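Local coordinates for protein glycosyl transferase family 9 (Veillonella parvula, PDB 3TOV) that probably transfers a sugar, perhaps a heptose, from a nucleotide-activated donor to an acceptor as a GT-B glycosyltransferase, at residues 281-293 and 298-310. Numbering follows the deposited sequence.
Sequences VPIVALYGPSNPF and YQAHAIVLETMDS
The carbonyl oxygen G288 O is gripped twice by T307: by the backbone N at 3.0 Å, from above the carbonyl plane, and weakly by OG1. With chi1 at -67°, OG1 sits beside the backbone N of its own residue, which lets both donors reach one acceptor. These bonds tie the loop after strand 283-286 to the start of helix 307-316, beyond a beta-alpha-beta crossover in the Rossmann-like C-terminal half of the GT-B fold, where strand 302-305 forms the outer edge of a parallel sheet. The edge is held by a ladder in which A285 gives its N to I303 O (3.0 Å) and takes L305 N on its O (2.9 Å, 169° at the hydrogen). V284 CG1 meets L305 CD1 on the face where helix 334-347 packs against V284 and I303. On the other face, V304 CG1 rests in the corner where Y287 and P292 meet, 3.7 Å from P292 CG, while P292 CB lies over the rim of the Y287 ring. E306 and P292 run toward each other, OE1 at CD and OE2 at CG; an alanine here would probably leave that end of the proline without its carboxylate cover and freer to shift. N291, the N-cap residue just before P292, accepts F293 N on OD1 at 3.0 Å.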
ATOM      1  N   VAL A 281      -1.075  11.683   2.918  1.00 50.50           N
ATOM      2  CA  VAL A 281      -2.235  11.827   3.784  1.00 44.43           C
ATOM      3  C   VAL A 281      -1.956  11.303   5.191  1.00 42.41           C
ATOM      4  O   VAL A 281      -1.601  10.140   5.362  1.00 40.55           O
ATOM      5  CB  VAL A 281      -3.458  11.090   3.207  1.00 46.42           C
ATOM      6  CG1 VAL A 281      -4.735  11.725   3.701  1.00 43.94           C
ATOM      7  CG2 VAL A 281      -3.430  11.147   1.708  1.00 57.38           C
ATOM      8  N   PRO A 282      -2.141  12.165   6.207  1.00 42.04           N
ATOM      9  CA  PRO A 282      -2.025  11.787   7.624  1.00 40.98           C
ATOM     10  C   PRO A 282      -2.978  10.657   7.970  1.00 42.86           C
ATOM     11  O   PRO A 282      -4.141  10.698   7.597  1.00 47.39           O
ATOM     12  CB  PRO A 282      -2.442  13.052   8.372  1.00 42.08           C
ATOM     13  CG  PRO A 282      -2.294  14.163   7.384  1.00 47.23           C
ATOM     14  CD  PRO A 282      -2.572  13.563   6.040  1.00 43.98           C
ATOM     15  N   ILE A 283      -2.490   9.671   8.702  1.00 41.84           N
ATOM     16  CA  ILE A 283      -3.224   8.437   8.895  1.00 37.19           C
ATOM     17  C   ILE A 283      -3.620   8.198  10.340  1.00 37.23           C
ATOM     18  O   ILE A 283      -2.795   8.296  11.239  1.00 41.97           O
ATOM     19  CB  ILE A 283      -2.359   7.241   8.471  1.00 41.01           C
ATOM     20  CG1 ILE A 283      -1.935   7.358   6.996  1.00 42.71           C
ATOM     21  CG2 ILE A 283      -3.083   5.941   8.772  1.00 43.08           C
ATOM     22  CD1 ILE A 283      -3.100   7.362   6.017  1.00 43.84           C
ATOM     23  N   VAL A 284      -4.888   7.892  10.573  1.00 38.84           N
ATOM     24  CA  VAL A 284      -5.273   7.279  11.836  1.00 34.43           C
ATOM     25  C   VAL A 284      -5.558   5.830  11.480  1.00 41.45           C
ATOM     26  O   VAL A 284      -6.446   5.548  10.673  1.00 52.19           O
ATOM     27  CB  VAL A 284      -6.515   7.931  12.484  1.00 25.50           C
ATOM     28  CG1 VAL A 284      -6.929   7.138  13.701  1.00 29.03           C
ATOM     29  CG2 VAL A 284      -6.245   9.384  12.884  1.00 19.64           C
ATOM     30  N   ALA A 285      -4.790   4.913  12.048  1.00 32.27           N
ATOM     31  CA  ALA A 285      -4.863   3.528  11.623  1.00 34.20           C
ATOM     32  C   ALA A 285      -5.289   2.608  12.762  1.00 46.13           C
ATOM     33  O   ALA A 285      -4.713   2.641  13.841  1.00 55.32           O
ATOM     34  CB  ALA A 285      -3.531   3.093  11.056  1.00 31.08           C
ATOM     35  N   LEU A 286      -6.290   1.774  12.513  1.00 41.99           N
ATOM     36  CA  LEU A 286      -6.826   0.927  13.563  1.00 39.19           C
ATOM     37  C   LEU A 286      -6.294  -0.487  13.484  1.00 46.39           C
ATOM     38  O   LEU A 286      -6.820  -1.307  12.740  1.00 53.68           O
ATOM     39  CB  LEU A 286      -8.348   0.903  13.515  1.00 38.72           C
ATOM     40  CG  LEU A 286      -9.058   2.095  14.151  1.00 44.00           C
ATOM     41  CD1 LEU A 286      -8.877   3.356  13.336  1.00 43.17           C
ATOM     42  CD2 LEU A 286     -10.518   1.773  14.283  1.00 49.72           C
ATOM     43  N   TYR A 287      -5.245  -0.765  14.254  1.00 40.46           N
ATOM     44  CA  TYR A 287      -4.765  -2.126  14.453  1.00 32.54           C
ATOM     45  C   TYR A 287      -5.381  -2.633  15.735  1.00 42.37           C
ATOM     46  O   TYR A 287      -5.481  -1.897  16.718  1.00 49.38           O
ATOM     47  CB  TYR A 287      -3.257  -2.104  14.609  1.00 40.89           C
ATOM     48  CG  TYR A 287      -2.525  -1.871  13.318  1.00 46.70           C
ATOM     49  CD1 TYR A 287      -1.761  -2.880  12.750  1.00 48.69           C
ATOM     50  CD2 TYR A 287      -2.616  -0.656  12.652  1.00 49.93           C
ATOM     51  CE1 TYR A 287      -1.099  -2.686  11.563  1.00 56.83           C
ATOM     52  CE2 TYR A 287      -1.959  -0.450  11.454  1.00 55.73           C
ATOM     53  CZ  TYR A 287      -1.200  -1.472  10.915  1.00 64.08           C
ATOM     54  OH  TYR A 287      -0.527  -1.298   9.727  1.00 74.46           O
ATOM     55  N   GLY A 288      -5.811  -3.880  15.768  1.00 45.10           N
ATOM     56  CA  GLY A 288      -6.417  -4.358  17.001  1.00 46.73           C
ATOM     57  C   GLY A 288      -5.326  -4.764  17.968  1.00 44.97           C
ATOM     58  O   GLY A 288      -4.559  -3.927  18.457  1.00 37.54           O
ATOM     59  N   PRO A 289      -5.256  -6.069  18.238  1.00 46.19           N
ATOM     60  CA  PRO A 289      -4.149  -6.805  18.841  1.00 52.24           C
ATOM     61  C   PRO A 289      -3.154  -7.198  17.756  1.00 63.15           C
ATOM     62  O   PRO A 289      -2.491  -8.230  17.865  1.00 73.14           O
ATOM     63  CB  PRO A 289      -4.835  -8.073  19.334  1.00 55.48           C
ATOM     64  CG  PRO A 289      -5.868  -8.324  18.288  1.00 56.79           C
ATOM     65  CD  PRO A 289      -6.399  -6.951  17.948  1.00 49.52           C
ATOM     66  N   SER A 290      -3.071  -6.399  16.701  1.00 61.86           N
ATOM     67  CA  SER A 290      -2.215  -6.727  15.573  1.00 63.63           C
ATOM     68  C   SER A 290      -1.020  -5.779  15.525  1.00 57.16           C
ATOM     69  O   SER A 290      -1.149  -4.570  15.740  1.00 58.73           O
ATOM     70  CB  SER A 290      -3.027  -6.671  14.285  1.00 74.41           C
ATOM     71  OG  SER A 290      -4.122  -5.777  14.437  1.00 80.96           O
ATOM     72  N   ASN A 291       0.151  -6.335  15.254  1.00 47.29           N
ATOM     73  CA  ASN A 291       1.383  -5.574  15.410  1.00 45.90           C
ATOM     74  C   ASN A 291       1.843  -4.796  14.169  1.00 37.25           C
ATOM     75  O   ASN A 291       2.219  -5.381  13.153  1.00 39.44           O
ATOM     76  CB  ASN A 291       2.479  -6.504  15.917  1.00 52.23           C
ATOM     77  CG  ASN A 291       3.833  -5.866  15.907  1.00 45.32           C
ATOM     78  OD1 ASN A 291       3.973  -4.639  15.957  1.00 39.90           O
ATOM     79  ND2 ASN A 291       4.852  -6.700  15.834  1.00 48.42           N
ATOM     80  N   PRO A 292       1.821  -3.465  14.258  1.00 27.40           N
ATOM     81  CA  PRO A 292       2.049  -2.608  13.093  1.00 33.15           C
ATOM     82  C   PRO A 292       3.478  -2.616  12.609  1.00 45.38           C
ATOM     83  O   PRO A 292       3.765  -2.055  11.546  1.00 45.01           O
ATOM     84  CB  PRO A 292       1.677  -1.202  13.597  1.00 26.45           C
ATOM     85  CG  PRO A 292       1.703  -1.293  15.049  1.00 28.52           C
ATOM     86  CD  PRO A 292       1.344  -2.702  15.415  1.00 28.27           C
ATOM     87  N   PHE A 293       4.366  -3.242  13.369  1.00 52.64           N
ATOM     88  CA  PHE A 293       5.769  -3.099  13.058  1.00 52.70           C
ATOM     89  C   PHE A 293       6.070  -3.380  11.603  1.00 52.37           C
ATOM     90  O   PHE A 293       6.689  -2.563  10.929  1.00 50.86           O
ATOM     91  CB  PHE A 293       6.658  -3.984  13.909  1.00 52.01           C
ATOM     92  CG  PHE A 293       8.106  -3.808  13.589  1.00 56.92           C
ATOM     93  CD1 PHE A 293       8.702  -2.558  13.731  1.00 54.05           C
ATOM     94  CD2 PHE A 293       8.860  -4.860  13.093  1.00 60.46           C
ATOM     95  CE1 PHE A 293      10.035  -2.373  13.414  1.00 53.89           C
ATOM     96  CE2 PHE A 293      10.201  -4.683  12.786  1.00 59.25           C
ATOM     97  CZ  PHE A 293      10.788  -3.441  12.948  1.00 55.76           C
ATOM     98  N   TYR A 298       4.621   3.144   6.879  1.00 52.14           N
ATOM     99  CA  TYR A 298       6.039   3.367   6.653  1.00 49.95           C
ATOM    100  C   TYR A 298       6.371   4.820   6.389  1.00 54.40           C
ATOM    101  O   TYR A 298       5.831   5.414   5.451  1.00 57.87           O
ATOM    102  CB  TYR A 298       6.490   2.563   5.456  1.00 42.93           C
ATOM    103  CG  TYR A 298       7.915   2.805   5.067  1.00 37.91           C
ATOM    104  CD1 TYR A 298       8.948   2.211   5.777  1.00 40.11           C
ATOM    105  CD2 TYR A 298       8.232   3.608   3.981  1.00 35.76           C
ATOM    106  CE1 TYR A 298      10.260   2.407   5.421  1.00 44.56           C
ATOM    107  CE2 TYR A 298       9.544   3.815   3.611  1.00 40.47           C
ATOM    108  CZ  TYR A 298      10.557   3.207   4.335  1.00 49.57           C
ATOM    109  OH  TYR A 298      11.880   3.391   3.981  1.00 56.97           O
ATOM    110  N   GLN A 299       7.279   5.378   7.190  1.00 51.33           N
ATOM    111  CA  GLN A 299       7.778   6.721   6.942  1.00 45.32           C
ATOM    112  C   GLN A 299       6.602   7.704   6.833  1.00 45.64           C
ATOM    113  O   GLN A 299       6.592   8.591   5.978  1.00 43.99           O
ATOM    114  CB  GLN A 299       8.580   6.712   5.647  1.00 44.87           C
ATOM    115  CG  GLN A 299       9.601   7.802   5.507  1.00 51.48           C
ATOM    116  CD  GLN A 299      10.984   7.240   5.174  1.00 56.17           C
ATOM    117  OE1 GLN A 299      11.453   6.279   5.807  1.00 51.40           O
ATOM    118  NE2 GLN A 299      11.640   7.832   4.175  1.00 53.99           N
ATOM    119  N   ALA A 300       5.614   7.543   7.708  1.00 46.08           N
ATOM    120  CA  ALA A 300       4.374   8.305   7.586  1.00 52.15           C
ATOM    121  C   ALA A 300       4.053   9.169   8.806  1.00 54.99           C
ATOM    122  O   ALA A 300       4.461   8.864   9.931  1.00 54.63           O
ATOM    123  CB  ALA A 300       3.210   7.360   7.300  1.00 49.59           C
ATOM    124  N   HIS A 301       3.309  10.246   8.573  1.00 50.91           N
ATOM    125  CA  HIS A 301       2.751  11.008   9.667  1.00 46.75           C
ATOM    126  C   HIS A 301       1.448  10.323  10.077  1.00 45.81           C
ATOM    127  O   HIS A 301       0.379  10.646   9.575  1.00 45.63           O
ATOM    128  CB  HIS A 301       2.508  12.466   9.274  1.00 53.96           C
ATOM    129  CG  HIS A 301       2.038  13.327  10.415  1.00 77.83           C
ATOM    130  ND1 HIS A 301       1.276  14.465  10.232  1.00 85.95           N
ATOM    131  CD2 HIS A 301       2.222  13.211  11.755  1.00 79.53           C
ATOM    132  CE1 HIS A 301       1.018  15.014  11.408  1.00 81.29           C
ATOM    133  NE2 HIS A 301       1.580  14.274  12.348  1.00 77.13           N
ATOM    134  N   ALA A 302       1.545   9.362  10.988  1.00 42.55           N
ATOM    135  CA  ALA A 302       0.372   8.608  11.402  1.00 37.15           C
ATOM    136  C   ALA A 302       0.273   8.415  12.921  1.00 37.59           C
ATOM    137  O   ALA A 302       1.064   8.942  13.693  1.00 39.87           O
ATOM    138  CB  ALA A 302       0.337   7.251  10.682  1.00 37.73           C
ATOM    139  N   ILE A 303      -0.733   7.663  13.331  1.00 35.94           N
ATOM    140  CA  ILE A 303      -0.945   7.302  14.716  1.00 40.34           C
ATOM    141  C   ILE A 303      -1.682   5.981  14.645  1.00 47.26           C
ATOM    142  O   ILE A 303      -2.784   5.895  14.107  1.00 52.37           O
ATOM    143  CB  ILE A 303      -1.878   8.287  15.454  1.00 36.04           C
ATOM    144  CG1 ILE A 303      -1.250   9.651  15.639  1.00 32.65           C
ATOM    145  CG2 ILE A 303      -2.274   7.760  16.819  1.00 26.71           C
ATOM    146  CD1 ILE A 303      -2.235  10.603  16.282  1.00 35.13           C
ATOM    147  N   VAL A 304      -1.070   4.951  15.193  1.00 45.68           N
ATOM    148  CA  VAL A 304      -1.626   3.624  15.169  1.00 41.09           C
ATOM    149  C   VAL A 304      -2.276   3.328  16.517  1.00 49.27           C
ATOM    150  O   VAL A 304      -1.634   3.415  17.559  1.00 59.79           O
ATOM    151  CB  VAL A 304      -0.505   2.639  14.860  1.00 31.23           C
ATOM    152  CG1 VAL A 304      -0.974   1.187  14.960  1.00 36.89           C
ATOM    153  CG2 VAL A 304       0.052   2.974  13.504  1.00 17.70           C
ATOM    154  N   LEU A 305      -3.564   3.007  16.498  1.00 46.54           N
ATOM    155  CA  LEU A 305      -4.283   2.717  17.727  1.00 42.89           C
ATOM    156  C   LEU A 305      -4.322   1.222  17.912  1.00 45.76           C
ATOM    157  O   LEU A 305      -4.985   0.533  17.147  1.00 48.38           O
ATOM    158  CB  LEU A 305      -5.712   3.273  17.671  1.00 41.47           C
ATOM    159  CG  LEU A 305      -5.827   4.754  17.281  1.00 39.53           C
ATOM    160  CD1 LEU A 305      -7.265   5.190  17.046  1.00 39.42           C
ATOM    161  CD2 LEU A 305      -5.146   5.640  18.316  1.00 33.90           C
ATOM    162  N   GLU A 306      -3.598   0.717  18.911  1.00 45.08           N
ATOM    163  CA  GLU A 306      -3.671  -0.700  19.243  1.00 47.96           C
ATOM    164  C   GLU A 306      -4.186  -0.961  20.659  1.00 46.40           C
ATOM    165  O   GLU A 306      -4.391  -0.040  21.447  1.00 47.39           O
ATOM    166  CB  GLU A 306      -2.332  -1.398  18.990  1.00 57.77           C
ATOM    167  CG  GLU A 306      -1.127  -0.473  19.025  1.00 62.95           C
ATOM    168  CD  GLU A 306       0.161  -1.166  18.598  1.00 60.86           C
ATOM    169  OE1 GLU A 306       0.159  -2.416  18.425  1.00 56.77           O
ATOM    170  OE2 GLU A 306       1.169  -0.442  18.439  1.00 57.56           O
ATOM    171  N   THR A 307      -4.414  -2.232  20.961  1.00 42.41           N
ATOM    172  CA  THR A 307      -4.983  -2.649  22.232  1.00 40.90           C
ATOM    173  C   THR A 307      -4.363  -2.025  23.511  1.00 55.53           C
ATOM    174  O   THR A 307      -5.101  -1.497  24.341  1.00 54.27           O
ATOM    175  CB  THR A 307      -5.012  -4.189  22.331  1.00 44.11           C
ATOM    176  OG1 THR A 307      -5.944  -4.711  21.378  1.00 33.64           O
ATOM    177  CG2 THR A 307      -5.432  -4.626  23.739  1.00 58.25           C
HETATM  178  N   MSE A 308      -3.038  -2.096  23.680  1.00 52.07           N
HETATM  179  CA  MSE A 308      -2.383  -1.461  24.834  1.00 49.31           C
HETATM  180  C   MSE A 308      -2.840  -0.019  25.042  1.00 48.98           C
HETATM  181  O   MSE A 308      -3.236   0.360  26.149  1.00 49.71           O
HETATM  182  CB  MSE A 308      -0.854  -1.455  24.715  1.00 49.33           C
HETATM  183  CG  MSE A 308      -0.099  -2.503  25.537  1.00 54.63           C
HETATM  184 SE   MSE A 308      -0.717  -2.880  27.360  0.75 77.96          SE
HETATM  185  CE  MSE A 308      -1.356  -1.111  27.785  1.00 27.88           C
ATOM    186  N   ASP A 309      -2.762   0.791  23.988  1.00 42.81           N
ATOM    187  CA  ASP A 309      -3.152   2.192  24.100  1.00 49.72           C
ATOM    188  C   ASP A 309      -4.561   2.290  24.640  1.00 49.72           C
ATOM    189  O   ASP A 309      -4.889   3.171  25.436  1.00 54.37           O
ATOM    190  CB  ASP A 309      -3.102   2.870  22.744  1.00 59.25           C
ATOM    191  CG  ASP A 309      -1.882   2.498  21.974  1.00 68.36           C
ATOM    192  OD1 ASP A 309      -1.074   1.733  22.536  1.00 71.46           O
ATOM    193  OD2 ASP A 309      -1.732   2.968  20.826  1.00 72.79           O
ATOM    194  N   SER A 310      -5.398   1.372  24.191  1.00 42.85           N
ATOM    195  CA  SER A 310      -6.757   1.315  24.652  1.00 41.17           C
ATOM    196  C   SER A 310      -6.806   0.952  26.118  1.00 39.66           C
ATOM    197  O   SER A 310      -7.527   1.571  26.883  1.00 45.58           O
ATOM    198  CB  SER A 310      -7.542   0.325  23.808  1.00 56.51           C
ATOM    199  OG  SER A 310      -7.561   0.770  22.460  1.00 66.92           O
TER